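Local coordinates for protein Ribose/Galactose Isomerase (Vibrio parahaemolyticus, PDB 3ONO) that probably interconverts aldose and ketose forms of sugar phosphates, at residues N26-G31 against N128-F133; F37-T42 against G55-I60; L86-V91 against K169-G174. All blocks are in the same frame, centred on the assembly; numbering follows the deposited sequence. Where two conformers were deposited one is given.

Interaction 1 (N26-G31 against N128-F133); sequences NSVAGG and NVRYIF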
loop_
_atom_site.group_PDB
_atom_site.type_symbol
_atom_site.label_atom_id
_atom_site.label_comp_id
_atom_site.label_asym_id
_atom_site.label_seq_id
_atom_site.Cartn_x
_atom_site.Cartn_y
_atom_site.Cartn_z
ATOM N N ASN A 26 19.980 -12.386 6.725
ATOM C CA ASN A 26 20.738 -13.486 7.284
ATOM C C ASN A 26 19.829 -14.410 8.081
ATOM O O ASN A 26 19.902 -15.629 7.943
ATOM C CB ASN A 26 21.863 -12.944 8.153
ATOM C CG ASN A 26 23.094 -12.622 7.345
ATOM O OD1 ASN A 26 23.566 -13.454 6.568
ATOM N ND2 ASN A 26 23.606 -11.399 7.489
ATOM N N SER A 27 18.967 -13.815 8.898
ATOM C CA SER A 27 18.010 -14.582 9.686
ATOM C C SER A 27 17.095 -15.421 8.793
ATOM O O SER A 27 17.004 -16.643 8.945
ATOM C CB SER A 27 17.184 -13.648 10.576
ATOM O OG SER A 27 16.184 -14.361 11.275
ATOM N N VAL A 28 16.420 -14.765 7.853
ATOM C CA VAL A 28 15.436 -15.450 7.019
ATOM C C VAL A 28 16.076 -16.363 5.982
ATOM O O VAL A 28 15.824 -17.567 5.962
ATOM C CB VAL A 28 14.503 -14.454 6.299
ATOM C CG1 VAL A 28 13.564 -15.204 5.365
ATOM C CG2 VAL A 28 13.731 -13.647 7.323
ATOM N N ALA A 29 16.904 -15.787 5.112
ATOM C CA ALA A 29 17.457 -16.545 4.008
ATOM C C ALA A 29 18.482 -17.547 4.505
ATOM O O ALA A 29 18.571 -18.659 3.993
ATOM C CB ALA A 29 18.070 -15.606 2.940
ATOM N N GLY A 30 19.256 -17.157 5.511
ATOM C CA GLY A 30 20.209 -18.080 6.105
ATOM C C GLY A 30 19.489 -19.276 6.715
ATOM O O GLY A 30 19.894 -20.426 6.536
ATOM N N GLY A 31 18.400 -19.003 7.422
ATOM C CA GLY A 31 17.632 -20.063 8.052
ATOM C C GLY A 31 17.055 -21.022 7.032
ATOM O O GLY A 31 16.824 -22.189 7.325
ATOM N N ASN A 128 8.105 -5.760 7.475
ATOM C CA ASN A 128 7.833 -5.901 6.049
ATOM C C ASN A 128 9.072 -6.431 5.303
ATOM O O ASN A 128 8.957 -7.292 4.426
ATOM C CB ASN A 128 7.353 -4.565 5.487
ATOM C CG ASN A 128 6.901 -4.669 4.051
ATOM O OD1 ASN A 128 5.977 -5.421 3.740
ATOM N ND2 ASN A 128 7.535 -3.893 3.167
ATOM N N VAL A 129 10.259 -5.939 5.656
ATOM C CA VAL A 129 11.490 -6.459 5.034
ATOM C C VAL A 129 11.609 -7.956 5.307
ATOM O O VAL A 129 11.864 -8.756 4.404
ATOM C CB VAL A 129 12.730 -5.757 5.599
ATOM C CG1 VAL A 129 14.023 -6.436 5.115
ATOM C CG2 VAL A 129 12.710 -4.273 5.245
ATOM N N ARG A 130 11.424 -8.343 6.571
ATOM C CA ARG A 130 11.475 -9.756 6.931
ATOM C C ARG A 130 10.504 -10.598 6.102
ATOM O O ARG A 130 10.868 -11.653 5.571
ATOM C CB ARG A 130 11.147 -9.931 8.427
ATOM C CG ARG A 130 11.235 -11.367 8.903
ATOM C CD ARG A 130 10.835 -11.475 10.401
ATOM N NE ARG A 130 11.634 -10.557 11.209
ATOM C CZ ARG A 130 11.279 -10.049 12.393
ATOM N NH1 ARG A 130 10.102 -10.348 12.951
ATOM N NH2 ARG A 130 12.107 -9.213 13.015
ATOM N N TYR A 131 9.261 -10.129 6.016
ATOM C CA TYR A 131 8.197 -10.873 5.356
ATOM C C TYR A 131 8.470 -10.967 3.843
ATOM O O TYR A 131 8.178 -11.977 3.191
ATOM C CB TYR A 131 6.861 -10.185 5.593
ATOM C CG TYR A 131 6.410 -10.099 7.046
ATOM C CD1 TYR A 131 7.090 -10.768 8.065
ATOM C CD2 TYR A 131 5.293 -9.340 7.396
ATOM C CE1 TYR A 131 6.643 -10.682 9.399
ATOM C CE2 TYR A 131 4.855 -9.256 8.696
ATOM C CZ TYR A 131 5.534 -9.909 9.692
ATOM O OH TYR A 131 5.053 -9.804 10.984
ATOM N N ILE A 132 9.014 -9.896 3.287
ATOM C CA ILE A 132 9.437 -9.921 1.882
ATOM C C ILE A 132 10.461 -11.029 1.660
ATOM O O ILE A 132 10.366 -11.784 0.693
ATOM C CB ILE A 132 10.017 -8.556 1.442
ATOM C CG1 ILE A 132 8.883 -7.551 1.189
ATOM C CG2 ILE A 132 10.964 -8.720 0.196
ATOM C CD1 ILE A 132 9.381 -6.082 1.092
ATOM N N PHE A 133 11.439 -11.148 2.555
ATOM C CA PHE A 133 12.469 -12.156 2.381
ATOM C C PHE A 133 11.888 -13.556 2.537
ATOM O O PHE A 133 12.289 -14.491 1.845
ATOM C CB PHE A 133 13.635 -11.936 3.357
ATOM C CG PHE A 133 14.440 -10.676 3.086
ATOM C CD1 PHE A 133 14.448 -10.086 1.828
ATOM C CD2 PHE A 133 15.191 -10.088 4.096
ATOM C CE1 PHE A 133 15.199 -8.902 1.568
ATOM C CE2 PHE A 133 15.947 -8.925 3.871
ATOM C CZ PHE A 133 15.956 -8.319 2.584
#

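Interaction 2 (F37-T42 against G55-I60); sequences FNVGMT and GIMASI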
loop_
_atom_site.group_PDB
_atom_site.type_symbol
_atom_site.label_atom_id
_atom_site.label_comp_id
_atom_site.label_asym_id
_atom_site.label_seq_id
_atom_site.Cartn_x
_atom_site.Cartn_y
_atom_site.Cartn_z
ATOM N N PHE A 37 25.626 -12.899 1.175
ATOM C CA PHE A 37 26.812 -12.035 1.093
ATOM C C PHE A 37 26.363 -10.584 1.162
ATOM O O PHE A 37 25.420 -10.198 0.481
ATOM C CB PHE A 37 27.538 -12.244 -0.242
ATOM C CG PHE A 37 27.966 -13.657 -0.474
ATOM C CD1 PHE A 37 29.266 -14.055 -0.204
ATOM C CD2 PHE A 37 27.065 -14.592 -0.942
ATOM C CE1 PHE A 37 29.657 -15.368 -0.407
ATOM C CE2 PHE A 37 27.447 -15.898 -1.155
ATOM C CZ PHE A 37 28.742 -16.292 -0.875
ATOM N N ASN A 38 27.033 -9.781 1.977
ATOM C CA ASN A 38 26.637 -8.388 2.154
ATOM C C ASN A 38 27.745 -7.592 1.506
ATOM O O ASN A 38 28.781 -7.363 2.129
ATOM C CB ASN A 38 26.499 -8.072 3.651
ATOM C CG ASN A 38 25.906 -6.700 3.930
ATOM O OD1 ASN A 38 26.075 -6.158 5.035
ATOM N ND2 ASN A 38 25.179 -6.145 2.961
ATOM N N VAL A 39 27.549 -7.213 0.239
ATOM C CA VAL A 39 28.661 -6.731 -0.589
ATOM C C VAL A 39 28.629 -5.244 -0.876
ATOM O O VAL A 39 29.600 -4.702 -1.410
ATOM C CB VAL A 39 28.735 -7.465 -1.946
ATOM C CG1 VAL A 39 28.784 -8.967 -1.725
ATOM C CG2 VAL A 39 27.531 -7.086 -2.814
ATOM N N GLY A 40 27.505 -4.596 -0.570
ATOM C CA GLY A 40 27.407 -3.154 -0.703
ATOM C C GLY A 40 27.843 -2.474 0.588
ATOM O O GLY A 40 28.631 -3.035 1.351
HETATM N N MSE A 41 27.366 -1.254 0.822
HETATM C CA MSE A 41 27.736 -0.529 2.035
HETATM C C MSE A 41 27.206 -1.185 3.303
HETATM O O MSE A 41 26.080 -1.679 3.343
HETATM C CB MSE A 41 27.274 0.919 1.959
HETATM C CG MSE A 41 28.029 1.696 0.896
HETATM SE SE MSE A 41 27.492 3.547 0.838
HETATM C CE MSE A 41 28.479 4.198 2.389
ATOM N N THR A 42 28.030 -1.192 4.346
ATOM C CA THR A 42 27.609 -1.768 5.624
ATOM C C THR A 42 27.159 -0.682 6.593
ATOM O O THR A 42 26.409 -0.939 7.535
ATOM C CB THR A 42 28.756 -2.575 6.265
ATOM O OG1 THR A 42 29.895 -1.720 6.436
ATOM C CG2 THR A 42 29.154 -3.755 5.372
ATOM N N GLY A 55 24.083 -1.158 -9.715
ATOM C CA GLY A 55 23.751 -1.858 -10.944
ATOM C C GLY A 55 24.967 -2.551 -11.540
ATOM O O GLY A 55 24.885 -3.683 -12.042
ATOM N N ILE A 56 26.105 -1.863 -11.512
ATOM C CA ILE A 56 27.336 -2.440 -12.073
ATOM C C ILE A 56 27.754 -3.669 -11.267
ATOM O O ILE A 56 28.127 -4.712 -11.830
ATOM C CB ILE A 56 28.475 -1.395 -12.074
ATOM C CG1 ILE A 56 28.126 -0.257 -13.026
ATOM C CG2 ILE A 56 29.813 -2.037 -12.480
ATOM C CD1 ILE A 56 28.915 1.022 -12.758
HETATM N N MSE A 57 27.686 -3.545 -9.944
HETATM C CA MSE A 57 27.947 -4.680 -9.056
HETATM C C MSE A 57 26.999 -5.841 -9.313
HETATM O O MSE A 57 27.418 -7.000 -9.339
HETATM C CB MSE A 57 27.876 -4.238 -7.584
HETATM C CG MSE A 57 28.863 -3.131 -7.305
HETATM SE SE MSE A 57 28.453 -2.108 -5.713
HETATM C CE MSE A 57 29.267 -3.362 -4.500
ATOM N N ALA A 58 25.720 -5.552 -9.525
ATOM C CA ALA A 58 24.786 -6.650 -9.773
ATOM C C ALA A 58 25.165 -7.348 -11.073
ATOM O O ALA A 58 25.142 -8.587 -11.160
ATOM C CB ALA A 58 23.358 -6.132 -9.842
ATOM N N SER A 59 25.515 -6.561 -12.088
ATOM C CA SER A 59 25.911 -7.177 -13.365
ATOM C C SER A 59 27.137 -8.062 -13.180
ATOM O O SER A 59 27.159 -9.211 -13.633
ATOM C CB SER A 59 26.207 -6.140 -14.461
ATOM O OG SER A 59 26.638 -6.815 -15.648
ATOM N N ILE A 60 28.153 -7.547 -12.501
ATOM C CA ILE A 60 29.399 -8.318 -12.404
ATOM C C ILE A 60 29.150 -9.611 -11.634
ATOM O O ILE A 60 29.580 -10.692 -12.059
ATOM C CB ILE A 60 30.523 -7.495 -11.780
ATOM C CG1 ILE A 60 30.925 -6.386 -12.764
ATOM C CG2 ILE A 60 31.738 -8.394 -11.455
ATOM C CD1 ILE A 60 31.818 -5.307 -12.169
#

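Interaction 3 (L86-V91 against K169-G174); sequences LHPGVV and KDVVEG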
loop_
_atom_site.group_PDB
_atom_site.type_symbol
_atom_site.label_atom_id
_atom_site.label_comp_id
_atom_site.label_asym_id
_atom_site.label_seq_id
_atom_site.Cartn_x
_atom_site.Cartn_y
_atom_site.Cartn_z
ATOM N N LEU A 86 19.263 -1.932 -16.680
ATOM C CA LEU A 86 19.966 -1.608 -17.925
ATOM C C LEU A 86 20.967 -2.686 -18.306
ATOM O O LEU A 86 21.292 -2.850 -19.478
ATOM C CB LEU A 86 20.692 -0.254 -17.834
ATOM C CG LEU A 86 21.904 -0.197 -16.902
ATOM C CD1 LEU A 86 23.211 -0.459 -17.687
ATOM C CD2 LEU A 86 21.976 1.183 -16.224
ATOM N N HIS A 87 21.469 -3.428 -17.327
ATOM C CA HIS A 87 22.544 -4.390 -17.618
ATOM C C HIS A 87 22.022 -5.703 -18.168
ATOM O O HIS A 87 21.070 -6.263 -17.636
ATOM C CB HIS A 87 23.356 -4.676 -16.353
ATOM C CG HIS A 87 24.061 -3.471 -15.810
ATOM N ND1 HIS A 87 25.304 -3.064 -16.264
ATOM C CD2 HIS A 87 23.697 -2.587 -14.850
ATOM C CE1 HIS A 87 25.667 -1.976 -15.603
ATOM N NE2 HIS A 87 24.704 -1.663 -14.744
ATOM N N PRO A 88 22.660 -6.216 -19.225
ATOM C CA PRO A 88 22.229 -7.549 -19.667
ATOM C C PRO A 88 22.436 -8.559 -18.549
ATOM O O PRO A 88 23.382 -8.451 -17.743
ATOM C CB PRO A 88 23.173 -7.851 -20.862
ATOM C CG PRO A 88 24.423 -7.009 -20.581
ATOM C CD PRO A 88 23.898 -5.747 -19.875
ATOM N N GLY A 89 21.565 -9.561 -18.499
ATOM C CA GLY A 89 21.698 -10.600 -17.505
ATOM C C GLY A 89 21.172 -10.225 -16.124
ATOM O O GLY A 89 21.226 -11.044 -15.210
ATOM N N VAL A 90 20.691 -8.990 -15.967
ATOM C CA VAL A 90 20.145 -8.531 -14.684
ATOM C C VAL A 90 18.684 -8.177 -14.857
ATOM O O VAL A 90 18.359 -7.212 -15.544
ATOM C CB VAL A 90 20.891 -7.283 -14.175
ATOM C CG1 VAL A 90 20.364 -6.883 -12.784
ATOM C CG2 VAL A 90 22.407 -7.571 -14.137
ATOM N N VAL A 91 17.813 -8.940 -14.191
ATOM C CA VAL A 91 16.380 -8.806 -14.327
ATOM C C VAL A 91 15.841 -8.481 -12.926
ATOM O O VAL A 91 15.683 -9.366 -12.100
ATOM C CB VAL A 91 15.776 -10.110 -14.887
ATOM C CG1 VAL A 91 14.253 -10.007 -14.929
ATOM C CG2 VAL A 91 16.334 -10.391 -16.293
ATOM N N LYS A 169 25.697 -4.352 -25.580
ATOM C CA LYS A 169 27.001 -4.882 -25.991
ATOM C C LYS A 169 27.308 -6.154 -25.204
ATOM O O LYS A 169 26.641 -6.462 -24.205
ATOM C CB LYS A 169 28.075 -3.839 -25.715
ATOM C CG LYS A 169 27.886 -2.597 -26.517
ATOM C CD LYS A 169 28.875 -1.501 -26.087
ATOM C CE LYS A 169 28.557 -0.171 -26.757
ATOM N NZ LYS A 169 29.242 1.008 -26.102
ATOM N N ASP A 170 28.316 -6.902 -25.654
ATOM C CA ASP A 170 28.789 -8.038 -24.875
ATOM C C ASP A 170 29.118 -7.526 -23.472
ATOM O O ASP A 170 29.466 -6.356 -23.303
ATOM C CB ASP A 170 30.017 -8.684 -25.546
ATOM C CG ASP A 170 29.675 -9.370 -26.869
ATOM O OD1 ASP A 170 28.482 -9.639 -27.129
ATOM O OD2 ASP A 170 30.615 -9.661 -27.643
ATOM N N VAL A 171 28.978 -8.372 -22.457
ATOM C CA VAL A 171 29.144 -7.898 -21.081
ATOM C C VAL A 171 30.438 -7.123 -20.829
ATOM O O VAL A 171 30.418 -5.977 -20.365
ATOM C CB VAL A 171 29.005 -9.033 -20.072
ATOM C CG1 VAL A 171 29.317 -8.528 -18.670
ATOM C CG2 VAL A 171 27.595 -9.598 -20.133
ATOM N N VAL A 172 31.573 -7.730 -21.141
ATOM C CA VAL A 172 32.822 -7.053 -20.833
ATOM C C VAL A 172 33.013 -5.787 -21.657
ATOM O O VAL A 172 33.417 -4.760 -21.109
ATOM C CB VAL A 172 34.021 -8.003 -20.889
ATOM C CG1 VAL A 172 35.306 -7.227 -20.676
ATOM C CG2 VAL A 172 33.852 -9.071 -19.821
ATOM N N GLU A 173 32.690 -5.838 -22.951
ATOM C CA GLU A 173 32.782 -4.652 -23.797
ATOM C C GLU A 173 31.950 -3.525 -23.208
ATOM O O GLU A 173 32.367 -2.370 -23.203
ATOM C CB GLU A 173 32.286 -4.914 -25.221
ATOM C CG GLU A 173 32.481 -3.688 -26.124
ATOM C CD GLU A 173 32.104 -3.919 -27.588
ATOM O OE1 GLU A 173 32.012 -5.092 -28.013
ATOM O OE2 GLU A 173 31.910 -2.915 -28.316
ATOM N N GLY A 174 30.745 -3.862 -22.763
ATOM C CA GLY A 174 29.867 -2.862 -22.163
ATOM C C GLY A 174 30.454 -2.257 -20.898
ATOM O O GLY A 174 30.384 -1.034 -20.673
#

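Interaction 1 (N26-G31 against N128-F133)
Val28 spreads its two methyl groups over the neighbouring helix, one onto Phe133 and the other onto Arg130. CG1 lies anti to the backbone N (chi1 176°), which sets it against the last turn of 128-133: it is 3.7 Å from Phe133 C and 3.8 Å from Phe133 CB. The CB atoms of Val28 and Phe133 are themselves 4.0 Å apart, so the phenylalanine is met at its root. Its ring turns away from 26-31 and instead reaches Val21 and Leu25, earlier on helix 18-31. One ring face lies over its own helix, with Val129 O 3.4 Å above the plane and displaced toward the rim.

In the alpha-beta-alpha sandwich, helices 18-31 and 125-136 follow strands 5-8 and 112-116 of the parallel sheet, and this pairing brings the two helices together through apolar groups with no hydrogen bond between the segments.

CG2 of Val28 serves the other side of the contact, 3.7 Å from Arg130 CG and 3.9 Å from Arg130 O. The two side chains cross at about a right angle, and the touch is on the aliphatic CG of the arginine. Beyond it the chain bends at chi3 (-54°), and Arg130 NE forms a salt bridge with Glu24, a second tie to helix 18-31.

Interaction 2 (F37-T42 against G55-I60)
Met57, modelled as selenomethionine, reaches from the helix to the backbone of Val39 and Gly40, and its terminal methyl makes the whole contact between the two segments. At its root, CB points toward 37-42 but is still 5.6 Å from Val39 CG2. CG comes no nearer to 37-42 than CB does; an extended second torsion (chi2 160°) carries the chain outward from the helix, and the approach is made by the selenium and then by CE. Even the selenium remains 5.2 Å from Gly40 CA. The bend comes at the last torsion (chi3 83°), and with it CE swings in to meet the loop.

CE lies 3.4 Å from Val39 O, with the angle at that oxygen, C-O-CE, near 119°; the methyl therefore approaches from the flank of the carbonyl bond and not from straight ahead of the oxygen. Gly40 CA is 4.2 Å from the same methyl, and Val39 CG2 is 4.4 Å from it on the side-chain side. No hydrogen bond joins the segments, so the contact rests on van der Waals touch.

Topologically this is the strand-to-helix half of a beta-alpha-beta crossover in a Rossmann-like parallel sheet: the chain leaves strand 35-38, runs through a loop, and comes back as helix 51-63, whose Met57 packs against the loop that leaves the strand. Val39 is still tied to the neighbouring strand by backbone hydrogen bonding with Leu8.

Other parts of the fold close round the same side chains. Phe192 and Ala186 touch Met57, Cys195 touches Val39, and Leu49 of the preceding loop also lies against the selenomethionine. Gly40 O accepts a hydrogen bond from Gln191 NE2, which secures the loop to the start of helix 190-199.

Interaction 3 (L86-V91 against K169-G174)
Pro88, at the second position of a type II beta turn running from His87 to Val90, sets its ring beside Val171 in the first turn of helix 171-177. The contact thus sets a tight turn between helix 78-85 and strand 92-94 of the parallel sheet in the alpha-beta-alpha sandwich against the C-terminal helical part of the chain. The turn is closed by Val90 N bonding to His87 O at 3.2 Å, and Gly89 supplies the positive phi (80°) that its third position requires.

Taken in order, 169-174 begins with Lys169, whose backbone rather than side chain faces the proline: Lys169 O is 4.3 Å from Pro88 CG. The lysine's own chain leads away, and its NZ is hydrogen-bonded to Ala166 O of the third subunit, so this residue belongs to the interface between chains as well. Asp170 occupies the N-cap position, and Asp170 O accepts the helix bond from Gly174 N at 2.9 Å, which marks the first full turn.

Val171 follows and carries the side-chain part of the contact. With CG1 anti to the backbone N (chi1 175°), CG2 is set beside that N and becomes the branch directed at the turn. The valine also touches Asn63 of helix 51-63, whose ND2 donates to Pro88 O; that one asparagine therefore engages both sides of the contact. Val172 turns to another neighbour, packing on Glu204 and Ile205 of helix 203-212. Val167 of the third subunit lies against Pro88 too, adding to its burial. Between the segments themselves no hydrogen bond forms, and the nearest approach of side chains is the 4.1 Å separation of Pro88 CG and Val171 CG2.

Overall arrangement
Interactions 2 and 3 are physically continuous: their centres lie about 15 Å apart, and His87, at the start of the turn in interaction 3, packs on helix 51-63, with His87 CD2 3.2 Å from Gly55 O. Val90 CG2 also comes within 3.6 Å of Ser59 CA. Interaction 1 stands apart, its centre about 18 Å from that of interaction 2 and about 29 Å from that of interaction 3, on the opposite side of the chain's centre from the latter. Helix 18-31 nevertheless leads directly into strand 35-38, and interaction 2 is nested within the loop that interaction 1 closes. Interactions 2 and 3 both meet C-terminal helices; interaction 3 is the one that meets the third subunit.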